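Local coordinates for SusD superfamily protein (Bacteroides thetaiotaomicron, PDB 3MCX) that probably serves as an outer-membrane lipoprotein of the SusD family that captures glycans at the cell surface, though its own ligand is unknown, at residues A54-V68 against V286-L298. Residues are numbered along the deposited sequence; the frame is centred on the assembly and turned at random.
Sequences ADVQARITKGDGKRV and VDWNNLILSEDFL. With GOL (glycerol), chain M.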
ATOM      1  N   ALA A  54       7.218  -4.714 -11.566  1.00  7.37           N
ATOM      2  CA  ALA A  54       7.302  -5.459 -12.829  1.00  7.18           C
ATOM      3  C   ALA A  54       6.142  -6.390 -13.140  1.00  7.56           C
ATOM      4  O   ALA A  54       6.127  -6.978 -14.240  1.00  7.38           O
ATOM      5  CB  ALA A  54       8.617  -6.272 -12.877  1.00  7.43           C
ATOM      6  N   ASP A  55       5.241  -6.557 -12.170  1.00  7.38           N
ATOM      7  CA  ASP A  55       4.173  -7.549 -12.224  1.00  7.88           C
ATOM      8  C   ASP A  55       2.839  -7.011 -12.698  1.00  7.16           C
ATOM      9  O   ASP A  55       2.014  -7.787 -13.223  1.00  6.55           O
ATOM     10  CB  ASP A  55       4.017  -8.222 -10.862  1.00  7.22           C
ATOM     11  CG  ASP A  55       5.204  -9.085 -10.509  1.00  7.24           C
ATOM     12  OD1 ASP A  55       5.726  -9.779 -11.412  1.00  8.54           O
ATOM     13  OD2 ASP A  55       5.604  -9.068  -9.320  1.00  8.40           O
ATOM     14  N   VAL A  56       2.576  -5.730 -12.437  1.00  7.22           N
ATOM     15  CA  VAL A  56       1.331  -5.063 -12.830  1.00  7.10           C
ATOM     16  C   VAL A  56       1.758  -3.915 -13.720  1.00  7.08           C
ATOM     17  O   VAL A  56       2.609  -3.093 -13.336  1.00  7.58           O
ATOM     18  CB  VAL A  56       0.520  -4.577 -11.633  1.00  7.65           C
ATOM     19  CG1 VAL A  56      -0.692  -3.806 -12.133  1.00  8.23           C
ATOM     20  CG2 VAL A  56       0.091  -5.728 -10.708  1.00  8.14           C
ATOM     21  N   GLN A  57       1.208  -3.856 -14.924  1.00  6.32           N
ATOM     22  CA  GLN A  57       1.584  -2.838 -15.905  1.00  6.38           C
ATOM     23  C   GLN A  57       0.360  -2.054 -16.362  1.00  7.46           C
ATOM     24  O   GLN A  57      -0.773  -2.496 -16.205  1.00  6.77           O
ATOM     25  CB  GLN A  57       2.256  -3.486 -17.127  1.00  5.98           C
ATOM     26  CG  GLN A  57       1.419  -4.544 -17.805  1.00  6.50           C
ATOM     27  CD  GLN A  57       1.996  -4.975 -19.117  1.00  5.58           C
ATOM     28  OE1 GLN A  57       2.804  -5.915 -19.228  1.00  6.61           O
ATOM     29  NE2 GLN A  57       1.609  -4.259 -20.165  1.00  5.52           N
ATOM     30  N   ALA A  58       0.584  -0.888 -16.961  1.00  6.02           N
ATOM     31  CA  ALA A  58      -0.497  -0.264 -17.727  1.00  6.55           C
ATOM     32  C   ALA A  58      -0.897  -1.166 -18.876  1.00  6.79           C
ATOM     33  O   ALA A  58      -0.052  -1.828 -19.503  1.00  6.30           O
ATOM     34  CB  ALA A  58      -0.055   1.133 -18.268  1.00  6.65           C
ATOM     35  N   ARG A  59      -2.184  -1.113 -19.208  1.00  6.01           N
ATOM     36  CA  ARG A  59      -2.674  -1.728 -20.422  1.00  6.20           C
ATOM     37  C   ARG A  59      -2.363  -0.911 -21.692  1.00  5.57           C
ATOM     38  O   ARG A  59      -2.113  -1.463 -22.766  1.00  5.86           O
ATOM     39  CB  ARG A  59      -4.178  -2.000 -20.311  1.00  6.41           C
ATOM     40  CG  ARG A  59      -4.837  -2.621 -21.534  1.00  6.70           C
ATOM     41  CD  ARG A  59      -6.348  -2.853 -21.392  1.00  6.97           C
ATOM     42  NE  ARG A  59      -7.062  -1.593 -21.074  1.00  5.45           N
ATOM     43  CZ  ARG A  59      -7.390  -0.655 -21.962  1.00  5.95           C
ATOM     44  NH1 ARG A  59      -7.180  -0.816 -23.258  1.00  5.62           N
ATOM     45  NH2 ARG A  59      -7.965   0.461 -21.519  1.00  7.14           N
ATOM     46  N   ILE A  60      -2.472   0.417 -21.538  1.00  5.60           N
ATOM     47  CA  ILE A  60      -2.352   1.357 -22.608  1.00  5.72           C
ATOM     48  C   ILE A  60      -1.714   2.647 -22.056  1.00  6.00           C
ATOM     49  O   ILE A  60      -2.009   3.073 -20.931  1.00  5.91           O
ATOM     50  CB  ILE A  60      -3.749   1.594 -23.283  1.00  6.35           C
ATOM     51  CG1 ILE A  60      -3.605   2.249 -24.637  1.00  8.77           C
ATOM     52  CG2 ILE A  60      -4.702   2.310 -22.371  1.00  7.01           C
ATOM     53  CD1 ILE A  60      -4.914   2.201 -25.466  1.00  9.67           C
ATOM     54  N   THR A  61      -0.915   3.294 -22.902  1.00  5.81           N
ATOM     55  CA  THR A  61      -0.376   4.583 -22.502  1.00  6.00           C
ATOM     56  C   THR A  61      -1.470   5.637 -22.668  1.00  5.87           C
ATOM     57  O   THR A  61      -2.212   5.638 -23.653  1.00  5.69           O
ATOM     58  CB  THR A  61       0.896   4.949 -23.291  1.00  5.98           C
ATOM     59  OG1 THR A  61       1.541   6.049 -22.621  1.00  6.12           O
ATOM     60  CG2 THR A  61       0.643   5.296 -24.781  1.00  6.36           C
ATOM     61  N   LYS A  62      -1.564   6.542 -21.701  1.00  5.47           N
ATOM     62  CA  LYS A  62      -2.556   7.621 -21.728  1.00  5.46           C
ATOM     63  C   LYS A  62      -1.963   9.035 -21.681  1.00  5.96           C
ATOM     64  O   LYS A  62      -2.699  10.018 -21.830  1.00  5.89           O
ATOM     65  CB  LYS A  62      -3.534   7.471 -20.574  1.00  5.96           C
ATOM     66  CG  LYS A  62      -4.426   6.234 -20.657  1.00  5.72           C
ATOM     67  CD  LYS A  62      -5.294   6.094 -19.466  1.00  6.65           C
ATOM     68  CE  LYS A  62      -6.306   4.956 -19.612  1.00  6.27           C
ATOM     69  NZ  LYS A  62      -7.531   5.311 -20.413  1.00  7.24           N
ATOM     70  N   GLY A  63      -0.654   9.141 -21.486  1.00  6.04           N
ATOM     71  CA  GLY A  63       0.003  10.434 -21.398  1.00  6.07           C
ATOM     72  C   GLY A  63      -0.154  11.122 -20.045  1.00  5.35           C
ATOM     73  O   GLY A  63      -0.757  10.603 -19.111  1.00  5.74           O
ATOM     74  N   ASP A  64       0.406  12.315 -19.977  1.00  5.02           N
ATOM     75  CA  ASP A  64       0.440  13.092 -18.742  1.00  5.15           C
ATOM     76  C   ASP A  64      -0.979  13.386 -18.229  1.00  5.29           C
ATOM     77  O   ASP A  64      -1.890  13.654 -19.028  1.00  5.34           O
ATOM     78  CB  ASP A  64       1.181  14.410 -18.950  1.00  5.07           C
ATOM     79  CG  ASP A  64       2.670  14.231 -19.210  1.00  5.72           C
ATOM     80  OD1 ASP A  64       3.262  13.293 -18.644  1.00  5.80           O
ATOM     81  OD2 ASP A  64       3.223  15.097 -19.926  1.00  7.70           O
ATOM     82  N   GLY A  65      -1.149  13.299 -16.914  1.00  5.54           N
ATOM     83  CA  GLY A  65      -2.397  13.736 -16.291  1.00  5.79           C
ATOM     84  C   GLY A  65      -3.496  12.692 -16.338  1.00  5.71           C
ATOM     85  O   GLY A  65      -4.621  13.006 -15.957  1.00  6.22           O
ATOM     86  N   LYS A  66      -3.160  11.485 -16.802  1.00  5.22           N
ATOM     87  CA  LYS A  66      -4.119  10.395 -16.954  0.50  5.63           C
ATOM     88  C   LYS A  66      -3.623   9.182 -16.172  1.00  5.99           C
ATOM     89  O   LYS A  66      -2.492   9.161 -15.670  1.00  5.47           O
ATOM     90  CB  LYS A  66      -4.370  10.114 -18.444  0.50  5.70           C
ATOM     91  CG  LYS A  66      -5.027  11.288 -19.198  0.50  6.01           C
ATOM     92  CD  LYS A  66      -6.525  11.453 -18.887  0.50  5.98           C
ATOM     93  CE  LYS A  66      -7.149  12.679 -19.546  0.50  6.52           C
ATOM     94  NZ  LYS A  66      -6.886  13.883 -18.710  0.50  8.00           N
ATOM     95  N   ARG A  67      -4.462   8.176 -16.035  1.00  5.52           N
ATOM     96  CA  ARG A  67      -4.225   7.161 -15.020  1.00  5.83           C
ATOM     97  C   ARG A  67      -3.164   6.136 -15.398  1.00  6.08           C
ATOM     98  O   ARG A  67      -3.057   5.690 -16.561  1.00  6.45           O
ATOM     99  CB  ARG A  67      -5.519   6.454 -14.615  1.00  6.10           C
ATOM    100  CG  ARG A  67      -6.097   5.483 -15.619  1.00  6.83           C
ATOM    101  CD  ARG A  67      -7.448   4.863 -15.107  1.00  7.67           C
ATOM    102  NE  ARG A  67      -8.481   5.878 -15.193  1.00  6.07           N
ATOM    103  CZ  ARG A  67      -9.263   6.125 -16.229  1.00  6.76           C
ATOM    104  NH1 ARG A  67      -9.304   5.298 -17.283  1.00  7.28           N
ATOM    105  NH2 ARG A  67     -10.048   7.185 -16.220  1.00  7.16           N
ATOM    106  N   VAL A  68      -2.362   5.823 -14.385  1.00  5.42           N
ATOM    107  CA  VAL A  68      -1.407   4.715 -14.342  1.00  6.62           C
ATOM    108  C   VAL A  68      -0.125   4.936 -15.151  1.00  6.11           C
ATOM    109  O   VAL A  68       1.012   4.830 -14.618  1.00  6.68           O
ATOM    110  CB  VAL A  68      -2.025   3.343 -14.714  1.00  5.95           C
ATOM    111  CG1 VAL A  68      -0.943   2.228 -14.606  1.00  6.66           C
ATOM    112  CG2 VAL A  68      -3.218   2.989 -13.802  1.00  6.91           C
ATOM    113  N   VAL A 286     -14.453  -2.175 -22.961  1.00  5.97           N
ATOM    114  CA  VAL A 286     -13.264  -1.542 -22.375  1.00  6.57           C
ATOM    115  C   VAL A 286     -13.598  -0.092 -22.051  1.00  6.31           C
ATOM    116  O   VAL A 286     -14.146   0.618 -22.917  1.00  7.52           O
ATOM    117  CB  VAL A 286     -12.074  -1.588 -23.338  1.00  6.44           C
ATOM    118  CG1 VAL A 286     -10.869  -0.796 -22.799  1.00  7.36           C
ATOM    119  CG2 VAL A 286     -11.644  -3.045 -23.628  1.00  8.26           C
ATOM    120  N   ASP A 287     -13.336   0.326 -20.824  1.00  6.37           N
ATOM    121  CA  ASP A 287     -13.656   1.706 -20.409  1.00  6.46           C
ATOM    122  C   ASP A 287     -12.633   2.237 -19.436  1.00  6.58           C
ATOM    123  O   ASP A 287     -11.740   2.980 -19.845  1.00  7.28           O
ATOM    124  CB  ASP A 287     -15.107   1.763 -19.891  1.00  6.57           C
ATOM    125  CG  ASP A 287     -15.616   3.188 -19.737  1.00 10.88           C
ATOM    126  OD1 ASP A 287     -14.833   4.122 -19.936  1.00 12.95           O
ATOM    127  OD2 ASP A 287     -16.799   3.371 -19.405  1.00 11.03           O
ATOM    128  N   TRP A 288     -12.723   1.842 -18.177  1.00  5.72           N
ATOM    129  CA  TRP A 288     -11.883   2.358 -17.128  1.00  5.81           C
ATOM    130  C   TRP A 288     -10.568   1.627 -16.945  1.00  6.25           C
ATOM    131  O   TRP A 288      -9.641   2.204 -16.384  1.00  5.82           O
ATOM    132  CB  TRP A 288     -12.620   2.354 -15.781  1.00  7.02           C
ATOM    133  CG  TRP A 288     -13.823   3.220 -15.777  1.00  5.42           C
ATOM    134  CD1 TRP A 288     -15.111   2.861 -16.048  1.00  6.08           C
ATOM    135  CD2 TRP A 288     -13.851   4.615 -15.479  1.00  6.66           C
ATOM    136  NE1 TRP A 288     -15.955   3.959 -15.926  1.00  7.91           N
ATOM    137  CE2 TRP A 288     -15.195   5.045 -15.582  1.00  7.10           C
ATOM    138  CE3 TRP A 288     -12.866   5.544 -15.128  1.00  8.02           C
ATOM    139  CZ2 TRP A 288     -15.568   6.373 -15.362  1.00  8.55           C
ATOM    140  CZ3 TRP A 288     -13.248   6.870 -14.898  1.00  8.11           C
ATOM    141  CH2 TRP A 288     -14.584   7.259 -14.995  1.00  9.07           C
ATOM    142  N   ASN A 289     -10.457   0.391 -17.402  1.00  5.61           N
ATOM    143  CA  ASN A 289      -9.280  -0.391 -17.073  1.00  5.82           C
ATOM    144  C   ASN A 289      -7.977   0.258 -17.534  1.00  5.40           C
ATOM    145  O   ASN A 289      -7.885   0.751 -18.659  1.00  5.43           O
ATOM    146  CB  ASN A 289      -9.386  -1.795 -17.720  1.00  5.82           C
ATOM    147  CG  ASN A 289      -8.131  -2.608 -17.559  1.00  7.71           C
ATOM    148  OD1 ASN A 289      -7.131  -2.326 -18.245  1.00  5.97           O
ATOM    149  ND2 ASN A 289      -8.155  -3.606 -16.668  1.00  5.77           N
ATOM    150  N   ASN A 290      -6.988   0.245 -16.659  1.00  5.85           N
ATOM    151  CA  ASN A 290      -5.621   0.455 -17.121  1.00  5.74           C
ATOM    152  C   ASN A 290      -4.562  -0.280 -16.341  1.00  6.36           C
ATOM    153  O   ASN A 290      -3.438   0.182 -16.265  1.00  6.54           O
ATOM    154  CB  ASN A 290      -5.241   1.932 -17.282  1.00  6.73           C
ATOM    155  CG  ASN A 290      -4.160   2.114 -18.344  1.00  7.42           C
ATOM    156  OD1 ASN A 290      -3.961   1.199 -19.159  1.00  6.35           O
ATOM    157  ND2 ASN A 290      -3.480   3.278 -18.376  1.00  6.65           N
ATOM    158  N   LEU A 291      -4.923  -1.422 -15.748  1.00  6.21           N
ATOM    159  CA  LEU A 291      -3.996  -2.280 -15.032  1.00  6.89           C
ATOM    160  C   LEU A 291      -4.224  -3.707 -15.475  1.00  7.35           C
ATOM    161  O   LEU A 291      -5.349  -4.216 -15.416  1.00  7.03           O
ATOM    162  CB  LEU A 291      -4.171  -2.159 -13.524  1.00  6.74           C
ATOM    163  CG  LEU A 291      -3.791  -0.799 -12.928  1.00  6.74           C
ATOM    164  CD1 LEU A 291      -4.477  -0.574 -11.594  1.00  7.46           C
ATOM    165  CD2 LEU A 291      -2.268  -0.616 -12.765  1.00  6.88           C
ATOM    166  N   ILE A 292      -3.150  -4.347 -15.926  1.00  6.30           N
ATOM    167  CA  ILE A 292      -3.159  -5.760 -16.266  1.00  6.51           C
ATOM    168  C   ILE A 292      -1.884  -6.375 -15.745  1.00  6.57           C
ATOM    169  O   ILE A 292      -0.912  -5.663 -15.469  1.00  6.93           O
ATOM    170  CB  ILE A 292      -3.319  -6.030 -17.763  1.00  6.70           C
ATOM    171  CG1 ILE A 292      -2.200  -5.380 -18.617  1.00  6.94           C
ATOM    172  CG2 ILE A 292      -4.738  -5.559 -18.246  1.00  5.73           C
ATOM    173  CD1 ILE A 292      -2.160  -5.790 -20.092  1.00  6.91           C
ATOM    174  N   LEU A 293      -1.880  -7.696 -15.615  1.00  5.69           N
ATOM    175  CA  LEU A 293      -0.707  -8.439 -15.180  1.00  5.74           C
ATOM    176  C   LEU A 293       0.283  -8.582 -16.323  1.00  5.93           C
ATOM    177  O   LEU A 293      -0.123  -8.770 -17.492  1.00  6.42           O
ATOM    178  CB  LEU A 293      -1.139  -9.807 -14.662  1.00  5.81           C
ATOM    179  CG  LEU A 293      -2.129  -9.771 -13.478  1.00  6.07           C
ATOM    180  CD1 LEU A 293      -2.744 -11.157 -13.176  1.00  7.43           C
ATOM    181  CD2 LEU A 293      -1.438  -9.199 -12.219  1.00  8.25           C
ATOM    182  N   SER A 294       1.573  -8.509 -15.995  1.00  6.64           N
ATOM    183  CA  SER A 294       2.630  -8.692 -16.971  1.00  6.03           C
ATOM    184  C   SER A 294       2.972 -10.166 -17.182  1.00  6.08           C
ATOM    185  O   SER A 294       2.606 -11.044 -16.387  1.00  6.08           O
ATOM    186  CB  SER A 294       3.875  -7.970 -16.503  1.00  6.58           C
ATOM    187  OG  SER A 294       4.412  -8.650 -15.388  1.00  6.87           O
ATOM    188  N   GLU A 295       3.702 -10.419 -18.232  1.00  5.83           N
ATOM    189  CA  GLU A 295       4.215 -11.763 -18.455  0.50  5.95           C
ATOM    190  C   GLU A 295       5.233 -12.136 -17.370  1.00  5.99           C
ATOM    191  O   GLU A 295       5.382 -13.313 -17.023  1.00  6.98           O
ATOM    192  CB  GLU A 295       4.853 -11.897 -19.828  0.50  5.30           C
ATOM    193  CG  GLU A 295       5.045 -13.333 -20.250  0.50  6.10           C
ATOM    194  CD  GLU A 295       5.852 -13.444 -21.515  0.50  7.42           C
ATOM    195  OE1 GLU A 295       6.796 -12.614 -21.671  0.50  6.16           O
ATOM    196  OE2 GLU A 295       5.571 -14.389 -22.329  0.50  8.65           O
ATOM    197  N   ASP A 296       5.940 -11.149 -16.824  1.00  6.24           N
ATOM    198  CA  ASP A 296       6.827 -11.430 -15.668  1.00  6.94           C
ATOM    199  C   ASP A 296       6.036 -12.084 -14.553  1.00  7.04           C
ATOM    200  O   ASP A 296       6.492 -13.058 -13.977  1.00  6.86           O
ATOM    201  CB  ASP A 296       7.521 -10.167 -15.131  1.00  7.22           C
ATOM    202  CG  ASP A 296       8.112  -9.283 -16.210  1.00  8.73           C
ATOM    203  OD1 ASP A 296       7.364  -8.666 -17.016  1.00  8.31           O
ATOM    204  OD2 ASP A 296       9.354  -9.186 -16.234  1.00 10.31           O
ATOM    205  N   PHE A 297       4.864 -11.540 -14.216  1.00  6.65           N
ATOM    206  CA  PHE A 297       4.063 -12.097 -13.158  1.00  6.10           C
ATOM    207  C   PHE A 297       3.521 -13.479 -13.501  1.00  7.19           C
ATOM    208  O   PHE A 297       3.601 -14.403 -12.698  1.00  6.94           O
ATOM    209  CB  PHE A 297       2.878 -11.180 -12.815  1.00  6.42           C
ATOM    210  CG  PHE A 297       2.074 -11.720 -11.664  1.00  6.88           C
ATOM    211  CD1 PHE A 297       2.615 -11.716 -10.389  1.00  8.48           C
ATOM    212  CD2 PHE A 297       0.843 -12.335 -11.873  1.00  8.02           C
ATOM    213  CE1 PHE A 297       1.921 -12.268  -9.315  1.00  8.29           C
ATOM    214  CE2 PHE A 297       0.163 -12.892 -10.830  1.00  8.50           C
ATOM    215  CZ  PHE A 297       0.704 -12.864  -9.544  1.00  8.20           C
ATOM    216  N   LEU A 298       2.950 -13.632 -14.688  1.00  6.55           N
ATOM    217  CA  LEU A 298       2.391 -14.939 -15.066  1.00  6.30           C
ATOM    218  C   LEU A 298       3.480 -15.990 -15.084  1.00  6.32           C
ATOM    219  O   LEU A 298       3.276 -17.120 -14.650  1.00  7.02           O
ATOM    220  CB  LEU A 298       1.620 -14.874 -16.402  1.00  6.06           C
ATOM    221  CG  LEU A 298       0.326 -14.027 -16.355  1.00  6.26           C
ATOM    222  CD1 LEU A 298      -0.415 -14.157 -17.702  1.00  8.00           C
ATOM    223  CD2 LEU A 298      -0.583 -14.413 -15.174  1.00  8.93           C
TER
HETATM  224  C1  GOL M  12     -15.092   6.723 -18.797  0.50 20.22           C
HETATM  225  O1  GOL M  12     -15.434   6.409 -20.139  0.50 19.08           O
HETATM  226  C2  GOL M  12     -13.622   7.149 -18.655  0.50 19.34           C
HETATM  227  O2  GOL M  12     -13.335   8.240 -19.517  0.50 21.20           O
HETATM  228  C3  GOL M  12     -12.710   5.950 -18.929  0.50 17.45           C
HETATM  229  O3  GOL M  12     -11.321   6.221 -18.802  0.50 13.67           O
HETATM  230  O   HOH W   1       4.311  -8.166 -20.013  1.00  5.99           O
HETATM  231  O   HOH W   2      -9.038   3.104 -19.551  1.00  7.37           O
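Arg59 reaches side-on to Asn289: NE lies 2.9 Å from the side-chain OD1 and NH2 2.9 Å from the backbone O, both acceptors near the guanidinium plane, which stands 52° from the Asn289 amide. Val286 CG1 covers one guanidinium face, Ile60 CG2 the other, and NH1 continues to Gly323 O. With an alanine here, Asn289 OD1 would probably lose its charged donor and Val286 the flat group it packs on. The buried Asn290 amide, its CG anti to the backbone N (chi1 -152°), slots into the 59-68 loop. Asn290 OD1 takes Ile60 N in the carbonyl plane, on a lone pair, while Asn290 ND2 gives one hydrogen to Ile60 O (3.0 Å) and the other to Arg67 O (3.0 Å). Arg67 lays its guanidinium against Trp288, CE3 over one face, and is paired with Glu274 at NE. Farther along, Ser294 OG donates to Ala54 O (2.7 Å) and accepts from Phe297 N, capping helix 295-301. Asp55, salt-bridged to Arg411, sets OD1 at the Phe297 ring edge. Between these ends, Gln57 N to Ile292 O (2.8 Å) and Ile292 N to Gln57 O close a two-stranded antiparallel ladder, a small sheet joining parts far apart in sequence within the helix-rich SusD fold.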